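Local coordinates for protein probable acetyltransferase (Agrobacterium tumefaciens, PDB 2GE3) that probably transfers the acetyl group of acetyl-coenzyme A, which it binds, to an acceptor not yet identified, as a member of the GNAT acetyltransferase family, at residues A[134-137]-A[138-142]; A[124-127]-A[128-132]; A[63-67]-A[68-72]; A[112-116]-A[117-121]. All coordinates share one frame; numbering follows the deposited sequence.

Interaction 1. Residues A[134-137]-A[138-142]; sequences IALY and EKIGF. With ACO (acetyl coenzyme *a), chain E.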
loop_
_atom_site.group_PDB
_atom_site.type_symbol
_atom_site.label_atom_id
_atom_site.label_comp_id
_atom_site.label_asym_id
_atom_site.label_seq_id
_atom_site.Cartn_x
_atom_site.Cartn_y
_atom_site.Cartn_z
ATOM N N ILE A 134 12.401 10.515 10.219
ATOM C CA ILE A 134 11.427 10.593 11.291
ATOM C C ILE A 134 11.319 11.994 11.982
ATOM O O ILE A 134 10.208 12.508 12.133
ATOM C CB ILE A 134 11.628 9.460 12.318
ATOM C CG1 ILE A 134 11.320 8.092 11.675
ATOM C CG2 ILE A 134 10.712 9.650 13.543
ATOM C CD1 ILE A 134 12.095 7.035 12.397
ATOM N N ALA A 135 12.449 12.561 12.434
ATOM C CA ALA A 135 12.482 13.880 13.073
ATOM C C ALA A 135 11.925 14.950 12.195
ATOM O O ALA A 135 11.253 15.863 12.700
ATOM C CB ALA A 135 13.930 14.286 13.467
ATOM N N LEU A 136 12.217 14.887 10.895
ATOM C CA LEU A 136 11.613 15.864 9.966
ATOM C C LEU A 136 10.105 15.639 9.852
ATOM O O LEU A 136 9.326 16.595 9.901
ATOM C CB LEU A 136 12.250 15.825 8.556
ATOM C CG LEU A 136 11.497 16.702 7.512
ATOM C CD1 LEU A 136 11.578 18.139 7.935
ATOM C CD2 LEU A 136 11.913 16.575 6.041
ATOM N N TYR A 137 9.669 14.402 9.697
ATOM C CA TYR A 137 8.213 14.171 9.647
ATOM C C TYR A 137 7.485 14.609 10.917
ATOM O O TYR A 137 6.443 15.195 10.839
ATOM C CB TYR A 137 7.899 12.699 9.364
ATOM C CG TYR A 137 8.473 12.221 8.089
ATOM C CD1 TYR A 137 8.583 13.085 6.985
ATOM C CD2 TYR A 137 8.962 10.894 7.955
ATOM C CE1 TYR A 137 9.225 12.666 5.756
ATOM C CE2 TYR A 137 9.507 10.426 6.722
ATOM C CZ TYR A 137 9.638 11.312 5.636
ATOM O OH TYR A 137 10.181 10.856 4.446
ATOM N N GLU A 138 8.049 14.307 12.095
ATOM C CA GLU A 138 7.470 14.847 13.352
ATOM C C GLU A 138 7.364 16.391 13.355
ATOM O O GLU A 138 6.336 16.920 13.672
ATOM C CB GLU A 138 8.262 14.360 14.594
ATOM C CG GLU A 138 8.044 12.818 14.718
ATOM C CD GLU A 138 8.904 12.160 15.798
ATOM O OE1 GLU A 138 9.868 12.797 16.259
ATOM O OE2 GLU A 138 8.662 10.985 16.152
ATOM N N LYS A 139 8.442 17.076 12.953
ATOM C CA LYS A 139 8.509 18.504 12.959
ATOM C C LYS A 139 7.417 19.041 12.055
ATOM O O LYS A 139 6.744 19.965 12.409
ATOM C CB LYS A 139 9.873 18.944 12.435
ATOM C CG LYS A 139 10.047 20.381 12.388
ATOM C CD LYS A 139 10.957 20.829 11.287
ATOM C CE LYS A 139 12.309 20.087 11.281
ATOM N NZ LYS A 139 13.225 20.804 10.273
ATOM N N ILE A 140 7.263 18.475 10.854
ATOM C CA ILE A 140 6.251 18.974 9.919
ATOM C C ILE A 140 4.820 18.755 10.462
ATOM O O ILE A 140 3.953 19.451 10.050
ATOM C CB ILE A 140 6.390 18.263 8.553
ATOM C CG1 ILE A 140 7.741 18.616 7.889
ATOM C CG2 ILE A 140 5.223 18.612 7.619
ATOM C CD1 ILE A 140 8.060 20.062 7.671
ATOM N N GLY A 141 4.592 17.767 11.356
ATOM C CA GLY A 141 3.297 17.544 11.966
ATOM C C GLY A 141 2.660 16.179 11.566
ATOM O O GLY A 141 1.493 15.955 11.839
ATOM N N PHE A 142 3.432 15.222 11.011
ATOM C CA PHE A 142 2.921 13.850 10.826
ATOM C C PHE A 142 2.750 13.186 12.202
ATOM O O PHE A 142 3.513 13.439 13.072
ATOM C CB PHE A 142 3.815 13.001 9.949
ATOM C CG PHE A 142 3.653 13.309 8.504
ATOM C CD1 PHE A 142 4.245 14.455 7.945
ATOM C CD2 PHE A 142 2.934 12.444 7.675
ATOM C CE1 PHE A 142 4.118 14.729 6.586
ATOM C CE2 PHE A 142 2.779 12.726 6.299
ATOM C CZ PHE A 142 3.391 13.846 5.737
HETATM N N1A ACO E . 18.595 12.103 14.362
HETATM C C2A ACO E . 17.623 12.880 14.841
HETATM N N3A ACO E . 17.297 14.032 14.229
HETATM C C4A ACO E . 17.971 14.450 13.128
HETATM C C5A ACO E . 19.012 13.651 12.550
HETATM C C6A ACO E . 19.322 12.406 13.244
HETATM N N6A ACO E . 20.321 11.615 12.672
HETATM N N7A ACO E . 19.554 14.344 11.470
HETATM C C8A ACO E . 18.872 15.479 11.313
HETATM N N9A ACO E . 17.962 15.546 12.322
HETATM C C1B ACO E . 17.006 16.613 12.471
HETATM C C2B ACO E . 17.517 18.019 12.201
HETATM O O2B ACO E . 17.944 18.527 13.484
HETATM C C3B ACO E . 16.192 18.589 11.675
HETATM O O3B ACO E . 15.287 18.737 12.780
HETATM P P3B ACO E . 15.129 20.063 13.735
HETATM O O7A ACO E . 16.364 20.306 14.595
HETATM O O8A ACO E . 13.970 19.514 14.571
HETATM O O9A ACO E . 15.044 21.207 12.780
HETATM C C4B ACO E . 15.545 17.480 10.843
HETATM O O4B ACO E . 16.015 16.285 11.455
HETATM C C5B ACO E . 16.044 17.502 9.371
HETATM O O5B ACO E . 15.385 18.565 8.700
HETATM P P1A ACO E . 15.718 19.050 7.270
HETATM O O1A ACO E . 14.491 19.783 6.878
HETATM O O2A ACO E . 17.075 19.665 7.534
HETATM O O3A ACO E . 15.822 17.626 6.497
HETATM P P2A ACO E . 16.514 17.245 5.147
HETATM O O4A ACO E . 16.786 18.343 4.167
HETATM O O5A ACO E . 17.696 16.424 5.584
HETATM O O6A ACO E . 15.360 16.279 4.480
HETATM C CBP ACO E . 15.181 13.847 4.298
HETATM C CCP ACO E . 14.980 15.083 5.192
HETATM C CDP ACO E . 14.917 12.591 5.192
HETATM C CEP ACO E . 14.246 13.873 3.089
HETATM C CAP ACO E . 16.617 13.791 3.635
HETATM O OAP ACO E . 17.527 13.789 4.707
HETATM C C9P ACO E . 16.984 12.627 2.758
HETATM O O9P ACO E . 16.763 12.680 1.549
HETATM N N8P ACO E . 17.573 11.549 3.313
HETATM C C7P ACO E . 17.824 10.362 2.462
HETATM C C6P ACO E . 16.579 9.780 1.826
HETATM C C5P ACO E . 15.363 9.574 2.697
HETATM O O5P ACO E . 15.433 9.212 3.867
HETATM N N4P ACO E . 14.181 9.747 2.091
HETATM C C3P ACO E . 12.966 9.906 2.865
HETATM C C2P ACO E . 12.638 8.600 3.546
HETATM S S1P ACO E . 12.162 7.388 2.337
HETATM C C ACO E . 11.194 6.934 3.621
HETATM O O ACO E . 10.925 7.771 4.440
HETATM C CH3 ACO E . 10.662 5.523 3.568
#
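Y137 turns an edge of its ring toward the face of F142, an edge-to-face pair with centroids 5.8 Å apart and planes inclined at 57°. Flat rings can pair in this way against L124 and M164 of the sheet, and tyrosine adds a hydroxyl. In Y137, CG stands anti to the carbonyl carbon (chi1 -59°), which swings the ring back toward the helix N-terminus. There OH donates to the thioester oxygen of acetyl-coenzyme A, 3.2 Å from Y137 OH to ACO O, an atom lying in the ring plane at its edge. One turn apart, L136 and I140 run side by side, L136 CD1 3.9 Å from I140 CG1, and both pack on M107. K139, bent at its second and third torsions, brings NZ 3.1 Å from ACO O9A of the 3'-phosphate, a place for a long cationic side chain. On the outer side E138 lies alongside I134, while its carboxylate bonds to H144. F142 N to Y137 O (3.0 Å) and a weak bond from G141 N to E138 O (3.0 Å), with the positive phi of G141 (115°), make a Schellman motif, closing the coenzyme-binding helix 131-140 of a GNAT fold.

Interaction 2. Residues A[124-127]-A[128-132]; sequences LSVH and ADNAR. With ACO (acetyl coenzyme *a), chain E.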
loop_
_atom_site.group_PDB
_atom_site.type_symbol
_atom_site.label_atom_id
_atom_site.label_comp_id
_atom_site.label_asym_id
_atom_site.label_seq_id
_atom_site.Cartn_x
_atom_site.Cartn_y
_atom_site.Cartn_z
ATOM N N LEU A 124 2.625 7.935 4.757
ATOM C CA LEU A 124 4.023 7.593 4.477
ATOM C C LEU A 124 4.441 6.436 5.346
ATOM O O LEU A 124 3.831 6.125 6.402
ATOM C CB LEU A 124 4.963 8.820 4.618
ATOM C CG LEU A 124 5.189 9.563 5.912
ATOM C CD1 LEU A 124 6.058 8.702 6.965
ATOM C CD2 LEU A 124 5.797 10.909 5.609
ATOM N N SER A 125 5.432 5.724 4.858
ATOM C CA SER A 125 6.114 4.672 5.615
ATOM C C SER A 125 7.582 5.033 5.723
ATOM O O SER A 125 8.136 5.457 4.742
ATOM C CB SER A 125 5.995 3.380 4.835
ATOM O OG SER A 125 4.681 2.880 5.188
ATOM N N VAL A 126 8.199 4.871 6.886
ATOM C CA VAL A 126 9.590 5.193 7.082
ATOM C C VAL A 126 10.313 4.079 7.872
ATOM O O VAL A 126 9.736 3.517 8.815
ATOM C CB VAL A 126 9.722 6.612 7.756
ATOM C CG1 VAL A 126 9.041 6.642 9.186
ATOM C CG2 VAL A 126 11.096 7.062 7.819
ATOM N N HIS A 127 11.565 3.780 7.504
ATOM C CA HIS A 127 12.346 2.822 8.256
ATOM C C HIS A 127 12.546 3.287 9.673
ATOM O O HIS A 127 12.876 4.464 9.923
ATOM C CB HIS A 127 13.705 2.483 7.578
ATOM C CG HIS A 127 13.599 1.927 6.192
ATOM N ND1 HIS A 127 14.690 1.761 5.374
ATOM C CD2 HIS A 127 12.534 1.503 5.465
ATOM C CE1 HIS A 127 14.303 1.310 4.194
ATOM N NE2 HIS A 127 12.994 1.182 4.211
ATOM N N ALA A 128 12.380 2.360 10.625
ATOM C CA ALA A 128 12.395 2.716 12.062
ATOM C C ALA A 128 13.744 3.296 12.486
ATOM O O ALA A 128 13.847 4.045 13.486
ATOM C CB ALA A 128 11.977 1.553 13.004
ATOM N N ASP A 129 14.770 2.938 11.738
ATOM C CA ASP A 129 16.093 3.430 12.006
ATOM C C ASP A 129 16.488 4.707 11.184
ATOM O O ASP A 129 17.571 5.239 11.364
ATOM C CB ASP A 129 17.107 2.284 11.877
ATOM C CG ASP A 129 17.238 1.743 10.425
ATOM O OD1 ASP A 129 16.492 2.194 9.509
ATOM O OD2 ASP A 129 18.115 0.843 10.190
ATOM N N ASN A 130 15.572 5.246 10.362
ATOM C CA ASN A 130 15.860 6.469 9.614
ATOM C C ASN A 130 15.568 7.692 10.501
ATOM O O ASN A 130 14.522 8.330 10.335
ATOM C CB ASN A 130 14.991 6.520 8.367
ATOM C CG ASN A 130 15.415 7.612 7.382
ATOM O OD1 ASN A 130 16.151 8.526 7.710
ATOM N ND2 ASN A 130 14.996 7.464 6.135
ATOM N N ALA A 131 16.424 7.987 11.477
ATOM C CA ALA A 131 16.014 9.018 12.518
ATOM C C ALA A 131 15.883 10.459 11.977
ATOM O O ALA A 131 15.072 11.300 12.477
ATOM C CB ALA A 131 17.013 8.936 13.771
ATOM N N ARG A 132 16.688 10.780 10.952
ATOM C CA ARG A 132 16.590 12.049 10.332
ATOM C C ARG A 132 15.199 12.297 9.617
ATOM O O ARG A 132 14.637 13.389 9.772
ATOM C CB ARG A 132 17.775 12.292 9.385
ATOM C CG ARG A 132 17.489 13.453 8.467
ATOM C CD ARG A 132 18.724 13.987 7.818
ATOM N NE ARG A 132 19.597 12.850 7.694
ATOM C CZ ARG A 132 19.745 12.273 6.549
ATOM N NH1 ARG A 132 19.094 12.881 5.588
ATOM N NH2 ARG A 132 20.525 11.236 6.343
HETATM N N1A ACO E . 18.595 12.103 14.362
HETATM C C2A ACO E . 17.623 12.880 14.841
HETATM N N3A ACO E . 17.297 14.032 14.229
HETATM C C4A ACO E . 17.971 14.450 13.128
HETATM C C5A ACO E . 19.012 13.651 12.550
HETATM C C6A ACO E . 19.322 12.406 13.244
HETATM N N6A ACO E . 20.321 11.615 12.672
HETATM N N7A ACO E . 19.554 14.344 11.470
HETATM C C8A ACO E . 18.872 15.479 11.313
HETATM N N9A ACO E . 17.962 15.546 12.322
HETATM C C1B ACO E . 17.006 16.613 12.471
HETATM C C2B ACO E . 17.517 18.019 12.201
HETATM O O2B ACO E . 17.944 18.527 13.484
HETATM C C3B ACO E . 16.192 18.589 11.675
HETATM O O3B ACO E . 15.287 18.737 12.780
HETATM P P3B ACO E . 15.129 20.063 13.735
HETATM O O7A ACO E . 16.364 20.306 14.595
HETATM O O8A ACO E . 13.970 19.514 14.571
HETATM O O9A ACO E . 15.044 21.207 12.780
HETATM C C4B ACO E . 15.545 17.480 10.843
HETATM O O4B ACO E . 16.015 16.285 11.455
HETATM C C5B ACO E . 16.044 17.502 9.371
HETATM O O5B ACO E . 15.385 18.565 8.700
HETATM P P1A ACO E . 15.718 19.050 7.270
HETATM O O1A ACO E . 14.491 19.783 6.878
HETATM O O2A ACO E . 17.075 19.665 7.534
HETATM O O3A ACO E . 15.822 17.626 6.497
HETATM P P2A ACO E . 16.514 17.245 5.147
HETATM O O4A ACO E . 16.786 18.343 4.167
HETATM O O5A ACO E . 17.696 16.424 5.584
HETATM O O6A ACO E . 15.360 16.279 4.480
HETATM C CBP ACO E . 15.181 13.847 4.298
HETATM C CCP ACO E . 14.980 15.083 5.192
HETATM C CDP ACO E . 14.917 12.591 5.192
HETATM C CEP ACO E . 14.246 13.873 3.089
HETATM C CAP ACO E . 16.617 13.791 3.635
HETATM O OAP ACO E . 17.527 13.789 4.707
HETATM C C9P ACO E . 16.984 12.627 2.758
HETATM O O9P ACO E . 16.763 12.680 1.549
HETATM N N8P ACO E . 17.573 11.549 3.313
HETATM C C7P ACO E . 17.824 10.362 2.462
HETATM C C6P ACO E . 16.579 9.780 1.826
HETATM C C5P ACO E . 15.363 9.574 2.697
HETATM O O5P ACO E . 15.433 9.212 3.867
HETATM N N4P ACO E . 14.181 9.747 2.091
HETATM C C3P ACO E . 12.966 9.906 2.865
HETATM C C2P ACO E . 12.638 8.600 3.546
HETATM S S1P ACO E . 12.162 7.388 2.337
HETATM C C ACO E . 11.194 6.934 3.621
HETATM O O ACO E . 10.925 7.771 4.440
HETATM C CH3 ACO E . 10.662 5.523 3.568
HETATM O O HOH W 1 13.202 5.340 5.352
#
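N130 and V126 meet at about a right angle beside the pantetheine arm of acetyl-coenzyme A, N130 CB resting 4.0 Å from V126 CG2. The amide of N130 is the polar partner: ND2 donates to the pantetheine carbonyl, 2.9 Å from ND2 to ACO O5P and nearly straight at 166°. V126 supplies an apolar surface instead, its CG2 3.5 Å from ACO O of the thioester. Further along the coenzyme, A131 CB approaches adenine N1A at 3.6 Å. The link modelled between R132 NH1 and ACO OAP is stretched and doubtful. Behind this shell, water 1 accepts from N130 ND2 (2.9 Å) and from H127 N (3.1 Å), bridging the amide to the strand end. A type I turn from H127 to N130, closed by N130 N to H127 O at 2.8 Å, brings the asparagine round to the start of helix 131-140. N130 occupies its N-cap, OD1 reaching A133 N in a weak bond, and H127 ND1 donates to the backbone oxygen of K33. Asparagine suits the site because one amide offers both donor and acceptor: the two sound ND2 bonds, together with the weaker OD1 cap, probably restrict how the group can turn.

Interaction 3. Residues A[63-67]-A[68-72]; sequences AIADG and DVIGW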
loop_
_atom_site.group_PDB
_atom_site.type_symbol
_atom_site.label_atom_id
_atom_site.label_comp_id
_atom_site.label_asym_id
_atom_site.label_seq_id
_atom_site.Cartn_x
_atom_site.Cartn_y
_atom_site.Cartn_z
ATOM N N ALA A 63 13.758 20.131 -6.076
ATOM C CA ALA A 63 14.659 21.193 -5.671
ATOM C C ALA A 63 15.778 21.248 -6.672
ATOM O O ALA A 63 16.442 20.255 -6.931
ATOM C CB ALA A 63 15.166 20.988 -4.276
ATOM N N ILE A 64 16.023 22.456 -7.161
ATOM C CA ILE A 64 16.930 22.704 -8.246
ATOM C C ILE A 64 18.152 23.538 -7.778
ATOM O O ILE A 64 17.987 24.650 -7.166
ATOM C CB ILE A 64 16.186 23.416 -9.431
ATOM C CG1 ILE A 64 15.611 22.332 -10.317
ATOM C CG2 ILE A 64 17.181 24.168 -10.356
ATOM C CD1 ILE A 64 14.370 22.235 -10.132
ATOM N N ALA A 65 19.340 22.996 -8.019
ATOM C CA ALA A 65 20.560 23.754 -7.725
ATOM C C ALA A 65 21.535 23.667 -8.918
ATOM O O ALA A 65 21.920 22.573 -9.382
ATOM C CB ALA A 65 21.257 23.283 -6.390
ATOM N N ASP A 66 21.886 24.843 -9.429
ATOM C CA ASP A 66 22.726 24.962 -10.658
ATOM C C ASP A 66 22.176 24.104 -11.798
ATOM O O ASP A 66 22.869 23.276 -12.380
ATOM C CB ASP A 66 24.181 24.619 -10.338
ATOM C CG ASP A 66 24.853 25.691 -9.414
ATOM O OD1 ASP A 66 24.846 26.927 -9.761
ATOM O OD2 ASP A 66 25.410 25.290 -8.358
ATOM N N GLY A 67 20.901 24.302 -12.082
ATOM C CA GLY A 67 20.226 23.505 -13.088
ATOM C C GLY A 67 19.936 22.034 -12.762
ATOM O O GLY A 67 19.101 21.446 -13.442
ATOM N N ASP A 68 20.596 21.418 -11.782
ATOM C CA ASP A 68 20.365 19.969 -11.494
ATOM C C ASP A 68 19.192 19.813 -10.487
ATOM O O ASP A 68 19.017 20.696 -9.663
ATOM C CB ASP A 68 21.646 19.318 -10.894
ATOM C CG ASP A 68 22.891 19.301 -11.883
ATOM O OD1 ASP A 68 22.879 18.491 -12.855
ATOM O OD2 ASP A 68 23.926 20.027 -11.663
ATOM N N VAL A 69 18.431 18.695 -10.560
ATOM C CA VAL A 69 17.499 18.225 -9.513
ATOM C C VAL A 69 18.360 17.627 -8.394
ATOM O O VAL A 69 19.088 16.654 -8.608
ATOM C CB VAL A 69 16.371 17.189 -10.003
ATOM C CG1 VAL A 69 15.586 16.535 -8.784
ATOM C CG2 VAL A 69 15.345 17.840 -11.006
ATOM N N ILE A 70 18.320 18.258 -7.212
ATOM C CA ILE A 70 19.067 17.743 -6.058
ATOM C C ILE A 70 18.124 17.164 -4.966
ATOM O O ILE A 70 18.568 16.636 -3.954
ATOM C CB ILE A 70 20.070 18.810 -5.513
ATOM C CG1 ILE A 70 19.383 20.141 -5.334
ATOM C CG2 ILE A 70 21.203 19.109 -6.487
ATOM C CD1 ILE A 70 19.293 20.569 -3.936
ATOM N N GLY A 71 16.822 17.159 -5.251
ATOM C CA GLY A 71 15.857 16.715 -4.293
ATOM C C GLY A 71 14.476 16.762 -4.899
ATOM O O GLY A 71 14.294 17.443 -5.858
ATOM N N TRP A 72 13.532 16.009 -4.306
ATOM C CA TRP A 72 12.156 15.919 -4.793
ATOM C C TRP A 72 11.245 15.521 -3.635
ATOM O O TRP A 72 11.676 14.992 -2.647
ATOM C CB TRP A 72 12.026 14.901 -5.906
ATOM C CG TRP A 72 12.085 13.484 -5.404
ATOM C CD1 TRP A 72 11.015 12.673 -5.089
ATOM C CD2 TRP A 72 13.267 12.718 -5.154
ATOM N NE1 TRP A 72 11.470 11.442 -4.730
ATOM C CE2 TRP A 72 12.848 11.445 -4.749
ATOM C CE3 TRP A 72 14.665 12.989 -5.290
ATOM C CZ2 TRP A 72 13.766 10.406 -4.400
ATOM C CZ3 TRP A 72 15.593 11.924 -4.966
ATOM C CH2 TRP A 72 15.129 10.691 -4.521
#
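A63 O is gripped by I70 N at 2.8 Å, and the CA of V69 brings a C-H to the same oxygen, 3.5 Å from V69 CA to A63 O. Toward the same strand, A63 N donates to G71 O at 2.7 Å. I70 and G71 thus both face A63, which makes a classic beta bulge: the strand 68-72 spends two residues where 63-67 spends one. I70 has CG1 between its backbone N and carbonyl carbon (chi1 49°), a placing that lays this branch against A65, with I70 CG1 3.8 Å from A65 CB, and carries I70 CD1 to 4.2 Å from A63 CB. Small alanines suit this face of the hairpin, because I70 lies across them and L102 of helix 102-117 packs on both A63 and I70, while Y97 touches A65 and I70. Within the mixed sheet of the GNAT fold, strands 60-65 and 68-77 are antiparallel neighbours joined by the tight type I' turn from A65 to D68. Its two bonds are A65 N to D68 O at 2.8 Å and D68 N to A65 O at 3.0 Å. D66 and G67 at the corners both have positive phi (50° and 71°), a region that glycine enters readily and aspartate tolerates better than most residues; both are exposed. I64 faces V69 as a non-hydrogen-bonded pair on the other face of the sheet, where V69 packs on A24 of helix 18-29. That helix also bonds to V69 N through S20 OG, and its F21 meets the indole of W72 edge-to-face.

Interaction 4. Residues A[112-116]-A[117-121]; sequences DAAHE and FGLHR
F117 holds its ring out to the flank of the chain, beside D57 and R77, while its CB stays against the preceding turn, 3.4 Å from A113 O. With CG anti to the backbone N (chi1 175°), the ring leans away from segment 112-116. The imidazole of H115 stacks on F168, and that of H120 stacks on Y158 of the second subunit, where its NE2 also bonds to D150 OD2. Between these rings the chain leaves the helix in a Schellman motif, whose pair is L119 N to A114 O at 3.2 Å and G118 N to H115 O at 2.8 Å. F117 N to A113 O, at 2.9 Å, is a routine helical bond, and G118 N adds a weak one to A114 O. G118 takes phi 114°, a value at which a CB would run into the carbonyl oxygen of F117, hence its residue type. L119 then folds back, its CD1 4.0 Å from A114 CB, and both side chains touch I75: a small residue and a branched apolar one fill this spot beneath the cap. A113 O, A114 O and H115 O are thus each paired with a backbone N-H, while apolar packing of L119 on A114 covers the turn they close.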
loop_
_atom_site.group_PDB
_atom_site.type_symbol
_atom_site.label_atom_id
_atom_site.label_comp_id
_atom_site.label_asym_id
_atom_site.label_seq_id
_atom_site.Cartn_x
_atom_site.Cartn_y
_atom_site.Cartn_z
ATOM N N ASP A 112 1.089 21.765 0.932
ATOM C CA ASP A 112 0.190 22.790 0.586
ATOM C C ASP A 112 -0.481 22.522 -0.786
ATOM O O ASP A 112 -1.710 22.644 -0.921
ATOM C CB ASP A 112 0.848 24.140 0.661
ATOM C CG ASP A 112 -0.090 25.164 1.388
ATOM O OD1 ASP A 112 -0.342 25.046 2.671
ATOM O OD2 ASP A 112 -0.615 26.003 0.644
ATOM N N ALA A 113 0.286 22.115 -1.796
ATOM C CA ALA A 113 -0.359 21.783 -3.057
ATOM C C ALA A 113 -1.358 20.590 -2.892
ATOM O O ALA A 113 -2.379 20.541 -3.597
ATOM C CB ALA A 113 0.650 21.441 -4.060
ATOM N N ALA A 114 -1.050 19.619 -2.021
ATOM C CA ALA A 114 -1.988 18.484 -1.814
ATOM C C ALA A 114 -3.321 18.916 -1.213
ATOM O O ALA A 114 -4.380 18.411 -1.560
ATOM C CB ALA A 114 -1.377 17.373 -0.964
ATOM N N HIS A 115 -3.222 19.833 -0.269
ATOM C CA HIS A 115 -4.375 20.354 0.361
ATOM C C HIS A 115 -5.208 21.154 -0.676
ATOM O O HIS A 115 -6.370 20.912 -0.786
ATOM C CB HIS A 115 -3.937 21.198 1.544
ATOM C CG HIS A 115 -5.043 21.598 2.478
ATOM N ND1 HIS A 115 -4.803 22.073 3.754
ATOM C CD2 HIS A 115 -6.387 21.598 2.338
ATOM C CE1 HIS A 115 -5.951 22.347 4.349
ATOM N NE2 HIS A 115 -6.927 22.055 3.520
ATOM N N GLU A 116 -4.586 22.060 -1.429
ATOM C CA GLU A 116 -5.223 22.783 -2.510
ATOM C C GLU A 116 -5.886 21.843 -3.479
ATOM O O GLU A 116 -6.966 22.095 -3.937
ATOM C CB GLU A 116 -4.204 23.632 -3.271
ATOM C CG GLU A 116 -4.887 24.832 -4.143
ATOM C CD GLU A 116 -3.851 25.878 -4.675
ATOM O OE1 GLU A 116 -2.654 25.789 -4.328
ATOM O OE2 GLU A 116 -4.211 26.805 -5.449
ATOM N N PHE A 117 -5.224 20.752 -3.822
ATOM C CA PHE A 117 -5.849 19.784 -4.703
ATOM C C PHE A 117 -7.114 19.154 -4.069
ATOM O O PHE A 117 -7.908 18.634 -4.773
ATOM C CB PHE A 117 -4.806 18.711 -5.087
ATOM C CG PHE A 117 -5.342 17.567 -5.898
ATOM C CD1 PHE A 117 -5.000 17.449 -7.274
ATOM C CD2 PHE A 117 -6.195 16.579 -5.310
ATOM C CE1 PHE A 117 -5.481 16.368 -8.053
ATOM C CE2 PHE A 117 -6.682 15.501 -6.069
ATOM C CZ PHE A 117 -6.308 15.401 -7.461
ATOM N N GLY A 118 -7.275 19.074 -2.751
ATOM C CA GLY A 118 -8.481 18.463 -2.244
ATOM C C GLY A 118 -8.304 17.169 -1.489
ATOM O O GLY A 118 -9.286 16.576 -1.098
ATOM N N LEU A 119 -7.057 16.738 -1.250
ATOM C CA LEU A 119 -6.760 15.557 -0.490
ATOM C C LEU A 119 -6.974 15.822 0.964
ATOM O O LEU A 119 -6.867 16.969 1.435
ATOM C CB LEU A 119 -5.334 15.057 -0.766
ATOM C CG LEU A 119 -4.962 14.626 -2.203
ATOM C CD1 LEU A 119 -3.459 14.242 -2.275
ATOM C CD2 LEU A 119 -5.728 13.402 -2.675
ATOM N N HIS A 120 -7.438 14.792 1.645
ATOM C CA HIS A 120 -7.729 14.846 3.092
ATOM C C HIS A 120 -6.541 14.285 3.931
ATOM O O HIS A 120 -6.162 14.815 5.030
ATOM C CB HIS A 120 -9.094 14.077 3.356
ATOM C CG HIS A 120 -9.442 13.890 4.800
ATOM N ND1 HIS A 120 -9.980 14.892 5.582
ATOM C CD2 HIS A 120 -9.354 12.796 5.594
ATOM C CE1 HIS A 120 -10.218 14.423 6.787
ATOM N NE2 HIS A 120 -9.864 13.149 6.818
ATOM N N ARG A 121 -5.993 13.195 3.398
ATOM C CA ARG A 121 -5.043 12.337 4.118
ATOM C C ARG A 121 -3.763 12.070 3.325
ATOM O O ARG A 121 -3.827 11.711 2.158
ATOM C CB ARG A 121 -5.733 11.070 4.611
ATOM C CG ARG A 121 -4.810 10.052 5.324
ATOM C CD ARG A 121 -5.659 8.826 5.598
ATOM N NE ARG A 121 -4.696 7.760 5.830
ATOM C CZ ARG A 121 -4.080 7.566 7.009
ATOM N NH1 ARG A 121 -4.394 8.301 8.107
ATOM N NH2 ARG A 121 -3.148 6.642 7.085
#

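In the fold
Interactions 1 and 2 meet directly, I134 packing on V126 and F142 on L124, and both hold helix 131-140 to the sheet while touching acetyl-coenzyme A; the first bonds to its acetyl oxygen and 3'-phosphate, the second to its pantetheine carbonyl, and both pack on the adenine. Interaction 2 is the more buried of the two. Interactions 1 and 4 share a Schellman ending, yet 112-121 has no coenzyme nearby and leads instead into strand 121-127 and contacts with the second subunit. Interaction 3, centred about 23 Å from the centre of interaction 2, lies in the same sheet: its strands are largely buried, its turn exposed, and strand-to-strand backbone bonds replace helix capping.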